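Local coordinates for Glyoxalase/bleomycin resistance protein/dioxygenase (Albidiferax ferrireducens T118, PDB 4QB5) that belongs to the glyoxalase/bleomycin resistance/dioxygenase superfamily and may act as a dioxygenase, at residues S25-V31 against T68-P74; P95-F101 against I140-H144; V36-Y41 against D134-I140. One frame throughout, in Å; residues are numbered along the deposited sequence.

Contact 1: residues S25-V31 against T68-P74; sequences SHVMVGV and TFGITTP
Val-29 and Phe-69 meet on one face of a parallel strand pair, 26-30 beside 68-72, whose short axes diverge by 21°. The tight part is here. CG2 of Val-29 reaches CZ of the Phe-69 ring at 3.7 Å, and the same methyl touches CG2 of Ile-71. Val-31 prolongs the row, setting CG1 against CB of Ile-71 at 3.8 Å. The other face is filled differently: the selenomethionine Met-28, bent at chi2 and chi3 (-69° and -66°), folds back over Gly-70. Its SE lies 3.7 Å from CA of Gly-70, which has no side chain there, and its CE crosses to CB of Thr-72.

The loose side is confined to two spots. The bond from Thr-68 N to Ser-25 O is weak at 3.3 Å, and at the far end a water donates to Val-31 O and also binds OG1 of the exposed Thr-73. Between them the backbones are joined by regular bonds, from Val-27 N to Thr-68 O at 3.0 Å through Val-31 N to Thr-72 O. Residues 26-28 also pair antiparallel with a strand of the second subunit, continuing the sheet across the interface. The chemistry implies that backbone bonds set the register of the parallel first and last strands of this beta-alpha-beta-beta-beta module, while apolar side chains make its inner face a surface for helix 34-46.

Contact 2: residues P95-F101 against I140-H144; sequences PEQCDAF and ICALH
The Phe-101 ring of the helix receives the methyl of Ala-142 on one face: CB stands 3.5 Å from the ring centroid and only 9° off its normal, a CH-pi contact almost exactly centred. The outer end of the ring continues onto the strand backbone, where CE2 lies 3.5 Å from Ala-142 N, while CZ approaches Cys-141 C and, less closely, CD1 of Ile-140, these two from oblique directions. Phe-101 reaches this far because its CG is swung opposite the backbone N (chi1 175°), which carries the ring out over the strand, crossing it diagonally.

The second flat group is the His-144 imidazole of the strand. CD of Pro-95 comes obliquely to its CD2 at 3.4 Å, so the first turn of the helix rests on His-144. The imidazole also has a polar hold, since its ND1 is hydrogen-bonded to Ala-92 O just ahead of the helix. Between the two rings, CB of Cys-98 is directed at the strand, and its SG lies near Ala-142 O, Ala-142 CB and the CB of His-144, the last at 3.8 Å.

The segments run nearly antiparallel, at 171°, with their axes 7.7 Å apart. Pro-95, Cys-98 and Phe-101, three residues apart, all touch the strand, and the last two are directed at it; they meet the alternate residues Ala-142 and His-144. Strand 139-144 lies between strands 87-91 and 127-133, Tyr-128 of the latter touching Pro-95 and Cys-98. Beyond Phe-101, Leu-44 brings in helix 34-46, so the ring lies where both helices and the sheet come together.

Contact 3: residues V36-Y41 against D134-I140; sequences VSKKFY and DPDGNKI
A type I beta turn from Asp-134 to Gly-137, reinforced as an Asx turn, leads into strand 139-144 and packs against helix 34-46 through Phe-40 and Tyr-41. With CG opposite the backbone N (chi1 177°), Phe-40 brings its ring to Pro-135, whose CD sits over the centre of one face, 3.6 Å from the centroid and 12° off the normal; CD1 of Ile-140 meets the ring at its edge. Tyr-41 OH donates to Asp-134 OD2 at 2.6 Å, on the anti side of the carboxylate and 20° out of its plane. The other oxygen, OD1, accepts from the backbone N atoms of Asp-136 and Asn-138, which approach opposite faces of the carboxylate at 2.8 and 2.9 Å. Three bonds thus fix the buried Asp-134 side chain, tying the turn to the helix. Alongside, two waters bridge Ser-37 OG and Asp-136 OD2, and OD1 of Asp-136 takes a bond from Asn-32 N in the loop before the helix.

The helix meets Phe-69 and Ile-71 of strand 67-72 in one sheet through Tyr-41, and Ile-140 of strand 139-144 in the other through Phe-40 and Tyr-41.

All three contacts are largely buried, but they illustrate different ways of joining a fold. Contact 1 lies within one four-stranded sheet and rests on backbone hydrogen bonds; contact 2 sets a helix on the other sheet almost wholly by apolar and CH-pi contacts. Contact 3 combines an aromatic face with a buried carboxylate and bridging waters. Contacts 1 and 2 lie on opposite sides of the chain's centre, their centres about 20 Å apart, and both reach the second subunit. Contact 3 touches contact 1 where Tyr-41 meets Phe-69, and shares Ile-140 with contact 2, thereby connecting the two sheets of the paired beta-alpha-beta-beta-beta modules characteristic of this superfamily.

Contact 1: residues S25-V31 against T68-P74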
loop_
_atom_site.group_PDB
_atom_site.type_symbol
_atom_site.label_atom_id
_atom_site.label_comp_id
_atom_site.label_asym_id
_atom_site.label_seq_id
_atom_site.Cartn_x
_atom_site.Cartn_y
_atom_site.Cartn_z
ATOM N N SER C 25 -5.131 4.969 -5.686
ATOM C CA SER C 25 -6.290 4.374 -6.355
ATOM C C SER C 25 -6.578 3.040 -5.700
ATOM O O SER C 25 -7.743 2.681 -5.430
ATOM C CB SER C 25 -6.004 4.115 -7.848
ATOM O OG SER C 25 -4.773 3.377 -8.044
ATOM N N HIS C 26 -5.527 2.283 -5.402
ATOM C CA HIS C 26 -5.723 0.946 -4.851
ATOM C C HIS C 26 -4.454 0.365 -4.259
ATOM O O HIS C 26 -3.342 0.814 -4.633
ATOM C CB HIS C 26 -6.284 -0.013 -5.954
ATOM C CG HIS C 26 -5.301 -0.352 -7.028
ATOM N ND1 HIS C 26 -4.848 0.579 -7.940
ATOM C CD2 HIS C 26 -4.739 -1.535 -7.394
ATOM C CE1 HIS C 26 -4.025 -0.012 -8.800
ATOM N NE2 HIS C 26 -3.958 -1.300 -8.499
ATOM N N VAL C 27 -4.594 -0.621 -3.353
ATOM C CA VAL C 27 -3.471 -1.333 -2.807
ATOM C C VAL C 27 -3.824 -2.798 -2.810
ATOM O O VAL C 27 -4.941 -3.196 -2.334
ATOM C CB VAL C 27 -3.121 -0.885 -1.360
ATOM C CG1 VAL C 27 -1.864 -1.589 -0.850
ATOM C CG2 VAL C 27 -2.937 0.600 -1.269
HETATM N N MSE C 28 -2.914 -3.629 -3.335
HETATM C CA MSE C 28 -3.080 -5.090 -3.323
HETATM C C MSE C 28 -2.011 -5.642 -2.440
HETATM O O MSE C 28 -0.883 -5.038 -2.343
HETATM C CB MSE C 28 -2.859 -5.666 -4.710
HETATM C CG MSE C 28 -3.534 -4.903 -5.815
HETATM SE SE MSE C 28 -5.502 -5.146 -5.655
HETATM C CE MSE C 28 -5.470 -7.084 -6.044
ATOM N N VAL C 29 -2.317 -6.704 -1.707
ATOM C CA VAL C 29 -1.294 -7.516 -1.038
ATOM C C VAL C 29 -1.428 -8.956 -1.493
ATOM O O VAL C 29 -2.499 -9.404 -1.873
ATOM C CB VAL C 29 -1.333 -7.459 0.514
ATOM C CG1 VAL C 29 -1.077 -6.036 1.007
ATOM C CG2 VAL C 29 -2.655 -7.994 1.081
ATOM N N GLY C 30 -0.323 -9.694 -1.425
ATOM C CA GLY C 30 -0.361 -11.101 -1.793
ATOM C C GLY C 30 -0.737 -12.003 -0.659
ATOM O O GLY C 30 -0.355 -11.787 0.478
ATOM N N VAL C 31 -1.567 -12.997 -0.929
ATOM C CA VAL C 31 -1.910 -13.961 0.120
ATOM C C VAL C 31 -1.745 -15.386 -0.419
ATOM O O VAL C 31 -1.844 -15.602 -1.619
ATOM C CB VAL C 31 -3.379 -13.753 0.602
ATOM C CG1 VAL C 31 -3.574 -12.347 1.090
ATOM C CG2 VAL C 31 -4.395 -14.048 -0.494
ATOM N N THR C 68 -9.654 1.318 -3.078
ATOM C CA THR C 68 -9.931 -0.103 -3.110
ATOM C C THR C 68 -8.742 -0.843 -2.534
ATOM O O THR C 68 -7.568 -0.527 -2.833
ATOM C CB THR C 68 -10.204 -0.492 -4.546
ATOM O OG1 THR C 68 -11.350 0.238 -4.966
ATOM C CG2 THR C 68 -10.483 -1.957 -4.682
ATOM N N PHE C 69 -9.031 -1.814 -1.688
ATOM C CA PHE C 69 -8.021 -2.741 -1.196
ATOM C C PHE C 69 -8.278 -4.083 -1.779
ATOM O O PHE C 69 -9.448 -4.502 -1.872
ATOM C CB PHE C 69 -8.090 -2.855 0.335
ATOM C CG PHE C 69 -7.224 -3.930 0.891
ATOM C CD1 PHE C 69 -5.830 -3.825 0.883
ATOM C CD2 PHE C 69 -7.797 -5.028 1.532
ATOM C CE1 PHE C 69 -5.028 -4.829 1.386
ATOM C CE2 PHE C 69 -6.986 -6.046 2.040
ATOM C CZ PHE C 69 -5.607 -5.911 2.024
ATOM N N GLY C 70 -7.208 -4.805 -2.118
ATOM C CA GLY C 70 -7.380 -6.169 -2.624
ATOM C C GLY C 70 -6.394 -7.176 -2.091
ATOM O O GLY C 70 -5.246 -6.848 -1.746
ATOM N N ILE C 71 -6.845 -8.413 -1.971
ATOM C CA ILE C 71 -5.970 -9.531 -1.635
ATOM C C ILE C 71 -5.901 -10.403 -2.875
ATOM O O ILE C 71 -6.921 -10.563 -3.619
ATOM C CB ILE C 71 -6.430 -10.334 -0.412
ATOM C CG1 ILE C 71 -7.895 -10.812 -0.566
ATOM C CG2 ILE C 71 -6.231 -9.480 0.827
ATOM C CD1 ILE C 71 -8.342 -11.697 0.556
ATOM N N THR C 72 -4.702 -10.906 -3.164
ATOM C CA THR C 72 -4.507 -11.616 -4.436
ATOM C C THR C 72 -3.555 -12.778 -4.290
ATOM O O THR C 72 -2.602 -12.754 -3.504
ATOM C CB THR C 72 -4.016 -10.661 -5.591
ATOM O OG1 THR C 72 -4.096 -11.343 -6.858
ATOM C CG2 THR C 72 -2.543 -10.205 -5.394
ATOM N N THR C 73 -3.830 -13.816 -5.070
ATOM C CA THR C 73 -2.851 -14.834 -5.413
ATOM C C THR C 73 -1.850 -14.151 -6.372
ATOM O O THR C 73 -2.273 -13.492 -7.319
ATOM C CB THR C 73 -3.544 -16.013 -6.176
ATOM O OG1 THR C 73 -4.396 -16.664 -5.243
ATOM C CG2 THR C 73 -2.488 -17.055 -6.634
ATOM N N PRO C 74 -0.539 -14.248 -6.103
ATOM C CA PRO C 74 0.383 -13.483 -6.995
ATOM C C PRO C 74 0.269 -13.923 -8.439
ATOM O O PRO C 74 0.249 -15.125 -8.724
ATOM C CB PRO C 74 1.759 -13.827 -6.441
ATOM C CG PRO C 74 1.491 -14.054 -4.946
ATOM C CD PRO C 74 0.134 -14.766 -4.917
HETATM O O HOH W 1 -3.462 -17.273 -2.974
#

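Contact 2: residues P95-F101 against I140-H144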
loop_
_atom_site.group_PDB
_atom_site.type_symbol
_atom_site.label_atom_id
_atom_site.label_comp_id
_atom_site.label_asym_id
_atom_site.label_seq_id
_atom_site.Cartn_x
_atom_site.Cartn_y
_atom_site.Cartn_z
ATOM N N PRO C 95 -10.147 6.170 17.937
ATOM C CA PRO C 95 -9.316 5.219 18.580
ATOM C C PRO C 95 -10.039 3.919 18.902
ATOM O O PRO C 95 -9.451 2.862 18.783
ATOM C CB PRO C 95 -8.883 5.915 19.890
ATOM C CG PRO C 95 -9.071 7.381 19.642
ATOM C CD PRO C 95 -10.268 7.421 18.725
ATOM N N GLU C 96 -11.318 4.010 19.306
ATOM C CA GLU C 96 -12.159 2.821 19.528
ATOM C C GLU C 96 -12.238 1.964 18.291
ATOM O O GLU C 96 -12.279 0.742 18.392
ATOM C CB GLU C 96 -13.587 3.249 19.980
ATOM C CG GLU C 96 -13.613 3.887 21.363
ATOM C CD GLU C 96 -13.165 5.353 21.416
ATOM O OE1 GLU C 96 -13.072 6.045 20.380
ATOM O OE2 GLU C 96 -12.964 5.853 22.550
ATOM N N GLN C 97 -12.249 2.577 17.102
ATOM C CA GLN C 97 -12.319 1.754 15.854
ATOM C C GLN C 97 -11.002 1.073 15.594
ATOM O O GLN C 97 -10.978 -0.069 15.157
ATOM C CB GLN C 97 -12.694 2.571 14.640
ATOM C CG GLN C 97 -14.167 2.699 14.461
ATOM C CD GLN C 97 -14.560 3.305 13.120
ATOM O OE1 GLN C 97 -13.737 3.746 12.295
ATOM N NE2 GLN C 97 -15.825 3.335 12.916
ATOM N N CYS C 98 -9.913 1.759 15.909
ATOM C CA CYS C 98 -8.593 1.174 15.837
ATOM C C CYS C 98 -8.511 -0.009 16.795
ATOM O O CYS C 98 -7.923 -1.021 16.440
ATOM C CB CYS C 98 -7.452 2.152 16.206
ATOM S SG CYS C 98 -7.293 3.571 15.123
ATOM N N ASP C 99 -9.076 0.102 17.999
ATOM C CA ASP C 99 -9.001 -1.028 18.914
ATOM C C ASP C 99 -9.909 -2.183 18.431
ATOM O O ASP C 99 -9.590 -3.307 18.664
ATOM C CB ASP C 99 -9.446 -0.665 20.308
ATOM C CG ASP C 99 -8.394 0.164 21.063
ATOM O OD1 ASP C 99 -7.227 0.321 20.633
ATOM O OD2 ASP C 99 -8.806 0.681 22.076
ATOM N N ALA C 100 -11.069 -1.876 17.889
ATOM C CA ALA C 100 -11.990 -2.943 17.332
ATOM C C ALA C 100 -11.363 -3.698 16.167
ATOM O O ALA C 100 -11.459 -4.908 16.038
ATOM C CB ALA C 100 -13.241 -2.231 16.838
ATOM N N PHE C 101 -10.667 -2.954 15.311
ATOM C CA PHE C 101 -9.826 -3.532 14.251
ATOM C C PHE C 101 -8.783 -4.505 14.781
ATOM O O PHE C 101 -8.677 -5.622 14.307
ATOM C CB PHE C 101 -9.138 -2.314 13.590
ATOM C CG PHE C 101 -8.121 -2.596 12.539
ATOM C CD1 PHE C 101 -8.464 -2.410 11.200
ATOM C CD2 PHE C 101 -6.784 -2.754 12.865
ATOM C CE1 PHE C 101 -7.503 -2.513 10.199
ATOM C CE2 PHE C 101 -5.803 -2.865 11.862
ATOM C CZ PHE C 101 -6.167 -2.730 10.531
ATOM N N ILE C 140 0.155 -4.385 8.779
ATOM C CA ILE C 140 -0.972 -3.452 8.536
ATOM C C ILE C 140 -1.257 -2.690 9.818
ATOM O O ILE C 140 -0.843 -3.098 10.899
ATOM C CB ILE C 140 -2.249 -4.193 8.023
ATOM C CG1 ILE C 140 -2.779 -5.138 9.125
ATOM C CG2 ILE C 140 -1.913 -4.955 6.734
ATOM C CD1 ILE C 140 -3.967 -5.981 8.733
ATOM N N CYS C 141 -1.934 -1.569 9.730
ATOM C CA CYS C 141 -2.378 -0.879 10.932
ATOM C C CYS C 141 -3.595 -0.080 10.628
ATOM O O CYS C 141 -3.984 0.115 9.437
ATOM C CB CYS C 141 -1.296 0.039 11.525
ATOM S SG CYS C 141 -0.868 1.322 10.402
ATOM N N ALA C 142 -4.281 0.248 11.686
ATOM C CA ALA C 142 -5.389 1.222 11.615
ATOM C C ALA C 142 -4.897 2.509 12.298
ATOM O O ALA C 142 -4.229 2.458 13.364
ATOM C CB ALA C 142 -6.644 0.688 12.304
ATOM N N LEU C 143 -5.148 3.640 11.660
ATOM C CA LEU C 143 -4.671 4.916 12.175
ATOM C C LEU C 143 -5.796 5.915 12.252
ATOM O O LEU C 143 -6.552 6.127 11.267
ATOM C CB LEU C 143 -3.577 5.463 11.250
ATOM C CG LEU C 143 -2.939 6.823 11.554
ATOM C CD1 LEU C 143 -1.541 6.927 10.933
ATOM C CD2 LEU C 143 -3.789 7.941 11.018
ATOM N N HIS C 144 -5.904 6.571 13.407
ATOM C CA HIS C 144 -6.809 7.658 13.578
ATOM C C HIS C 144 -6.033 8.919 13.999
ATOM O O HIS C 144 -5.263 8.896 14.940
ATOM C CB HIS C 144 -7.817 7.300 14.651
ATOM C CG HIS C 144 -8.686 8.447 15.035
ATOM N ND1 HIS C 144 -9.543 9.059 14.148
ATOM C CD2 HIS C 144 -8.760 9.158 16.178
ATOM C CE1 HIS C 144 -10.125 10.088 14.731
ATOM N NE2 HIS C 144 -9.660 10.169 15.960
#

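Contact 3: residues V36-Y41 against D134-I140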
loop_
_atom_site.group_PDB
_atom_site.type_symbol
_atom_site.label_atom_id
_atom_site.label_comp_id
_atom_site.label_asym_id
_atom_site.label_seq_id
_atom_site.Cartn_x
_atom_site.Cartn_y
_atom_site.Cartn_z
ATOM N N VAL C 36 -8.960 -18.110 3.682
ATOM C CA VAL C 36 -8.445 -17.709 4.985
ATOM C C VAL C 36 -8.287 -16.160 5.071
ATOM O O VAL C 36 -8.724 -15.554 6.052
ATOM C CB VAL C 36 -7.140 -18.439 5.348
ATOM C CG1 VAL C 36 -6.432 -17.767 6.527
ATOM C CG2 VAL C 36 -7.431 -19.914 5.714
ATOM N N SER C 37 -7.714 -15.525 4.044
ATOM C CA SER C 37 -7.493 -14.075 4.091
ATOM C C SER C 37 -8.798 -13.295 3.954
ATOM O O SER C 37 -8.920 -12.264 4.523
ATOM C CB SER C 37 -6.479 -13.654 2.992
ATOM O OG SER C 37 -5.186 -14.187 3.325
ATOM N N LYS C 38 -9.727 -13.766 3.131
ATOM C CA LYS C 38 -11.046 -13.178 3.004
ATOM C C LYS C 38 -11.750 -13.115 4.372
ATOM O O LYS C 38 -12.363 -12.110 4.744
ATOM C CB LYS C 38 -11.907 -13.952 2.034
ATOM C CG LYS C 38 -13.263 -13.300 1.861
ATOM C CD LYS C 38 -14.178 -14.146 1.036
ATOM C CE LYS C 38 -15.372 -13.341 0.613
ATOM N NZ LYS C 38 -16.244 -13.029 1.749
ATOM N N LYS C 39 -11.629 -14.178 5.134
ATOM C CA LYS C 39 -12.313 -14.233 6.403
ATOM C C LYS C 39 -11.657 -13.261 7.396
ATOM O O LYS C 39 -12.351 -12.539 8.123
ATOM C CB LYS C 39 -12.328 -15.654 6.903
ATOM C CG LYS C 39 -12.981 -15.784 8.267
ATOM C CD LYS C 39 -13.107 -17.266 8.660
ATOM C CE LYS C 39 -12.781 -17.433 10.132
ATOM N NZ LYS C 39 -11.417 -16.876 10.404
ATOM N N PHE C 40 -10.334 -13.221 7.418
ATOM C CA PHE C 40 -9.621 -12.167 8.188
ATOM C C PHE C 40 -10.028 -10.731 7.808
ATOM O O PHE C 40 -10.446 -9.955 8.695
ATOM C CB PHE C 40 -8.110 -12.400 8.050
ATOM C CG PHE C 40 -7.274 -11.375 8.707
ATOM C CD1 PHE C 40 -6.963 -11.475 10.039
ATOM C CD2 PHE C 40 -6.780 -10.319 8.008
ATOM C CE1 PHE C 40 -6.150 -10.531 10.647
ATOM C CE2 PHE C 40 -5.968 -9.372 8.604
ATOM C CZ PHE C 40 -5.655 -9.464 9.935
ATOM N N TYR C 41 -9.947 -10.388 6.516
ATOM C CA TYR C 41 -10.207 -8.988 6.069
ATOM C C TYR C 41 -11.689 -8.591 6.182
ATOM O O TYR C 41 -11.980 -7.449 6.500
ATOM C CB TYR C 41 -9.590 -8.654 4.684
ATOM C CG TYR C 41 -8.112 -8.457 4.778
ATOM C CD1 TYR C 41 -7.600 -7.268 5.291
ATOM C CD2 TYR C 41 -7.184 -9.446 4.355
ATOM C CE1 TYR C 41 -6.257 -7.075 5.431
ATOM C CE2 TYR C 41 -5.807 -9.217 4.441
ATOM C CZ TYR C 41 -5.353 -8.058 4.990
ATOM O OH TYR C 41 -3.988 -7.821 5.135
ATOM N N ASP C 134 -1.220 -9.682 9.178
ATOM C CA ASP C 134 -2.252 -10.554 8.667
ATOM C C ASP C 134 -1.714 -12.022 8.667
ATOM O O ASP C 134 -0.569 -12.288 9.062
ATOM C CB ASP C 134 -2.836 -10.012 7.335
ATOM C CG ASP C 134 -1.998 -10.342 6.097
ATOM O OD1 ASP C 134 -0.945 -11.032 6.185
ATOM O OD2 ASP C 134 -2.420 -9.891 4.972
ATOM N N PRO C 135 -2.554 -12.960 8.301
ATOM C CA PRO C 135 -2.175 -14.372 8.331
ATOM C C PRO C 135 -0.990 -14.674 7.467
ATOM O O PRO C 135 -0.331 -15.625 7.751
ATOM C CB PRO C 135 -3.427 -15.097 7.792
ATOM C CG PRO C 135 -4.548 -14.187 8.190
ATOM C CD PRO C 135 -3.990 -12.777 8.028
ATOM N N ASP C 136 -0.703 -13.844 6.459
ATOM C CA ASP C 136 0.488 -14.023 5.591
ATOM C C ASP C 136 1.717 -13.240 6.036
ATOM O O ASP C 136 2.715 -13.323 5.388
ATOM C CB ASP C 136 0.122 -13.647 4.156
ATOM C CG ASP C 136 -0.866 -14.635 3.547
ATOM O OD1 ASP C 136 -0.427 -15.656 2.960
ATOM O OD2 ASP C 136 -2.080 -14.448 3.713
ATOM N N GLY C 137 1.659 -12.511 7.147
ATOM C CA GLY C 137 2.789 -11.697 7.556
ATOM C C GLY C 137 2.730 -10.280 6.943
ATOM O O GLY C 137 3.586 -9.432 7.227
ATOM N N ASN C 138 1.738 -9.951 6.142
ATOM C CA ASN C 138 1.625 -8.535 5.734
ATOM C C ASN C 138 1.406 -7.607 6.943
ATOM O O ASN C 138 0.527 -7.853 7.768
ATOM C CB ASN C 138 0.502 -8.283 4.719
ATOM C CG ASN C 138 0.660 -9.108 3.437
ATOM O OD1 ASN C 138 -0.200 -9.926 3.096
ATOM N ND2 ASN C 138 1.745 -8.890 2.725
ATOM N N LYS C 139 2.199 -6.526 7.036
ATOM C CA LYS C 139 2.131 -5.627 8.165
ATOM C C LYS C 139 1.142 -4.542 7.890
ATOM O O LYS C 139 1.253 -3.867 6.873
ATOM C CB LYS C 139 3.531 -5.022 8.469
ATOM C CG LYS C 139 3.565 -4.241 9.755
ATOM C CD LYS C 139 5.001 -3.816 10.077
ATOM C CE LYS C 139 5.083 -3.268 11.469
ATOM N NZ LYS C 139 6.385 -2.549 11.643
ATOM N N ILE C 140 0.155 -4.385 8.779
ATOM C CA ILE C 140 -0.972 -3.452 8.536
ATOM C C ILE C 140 -1.257 -2.690 9.818
ATOM O O ILE C 140 -0.843 -3.098 10.899
ATOM C CB ILE C 140 -2.249 -4.193 8.023
ATOM C CG1 ILE C 140 -2.779 -5.138 9.125
ATOM C CG2 ILE C 140 -1.913 -4.955 6.734
ATOM C CD1 ILE C 140 -3.967 -5.981 8.733
HETATM O O HOH W 2 -3.607 -16.575 3.278
HETATM O O HOH W 3 -3.625 -12.637 4.686
#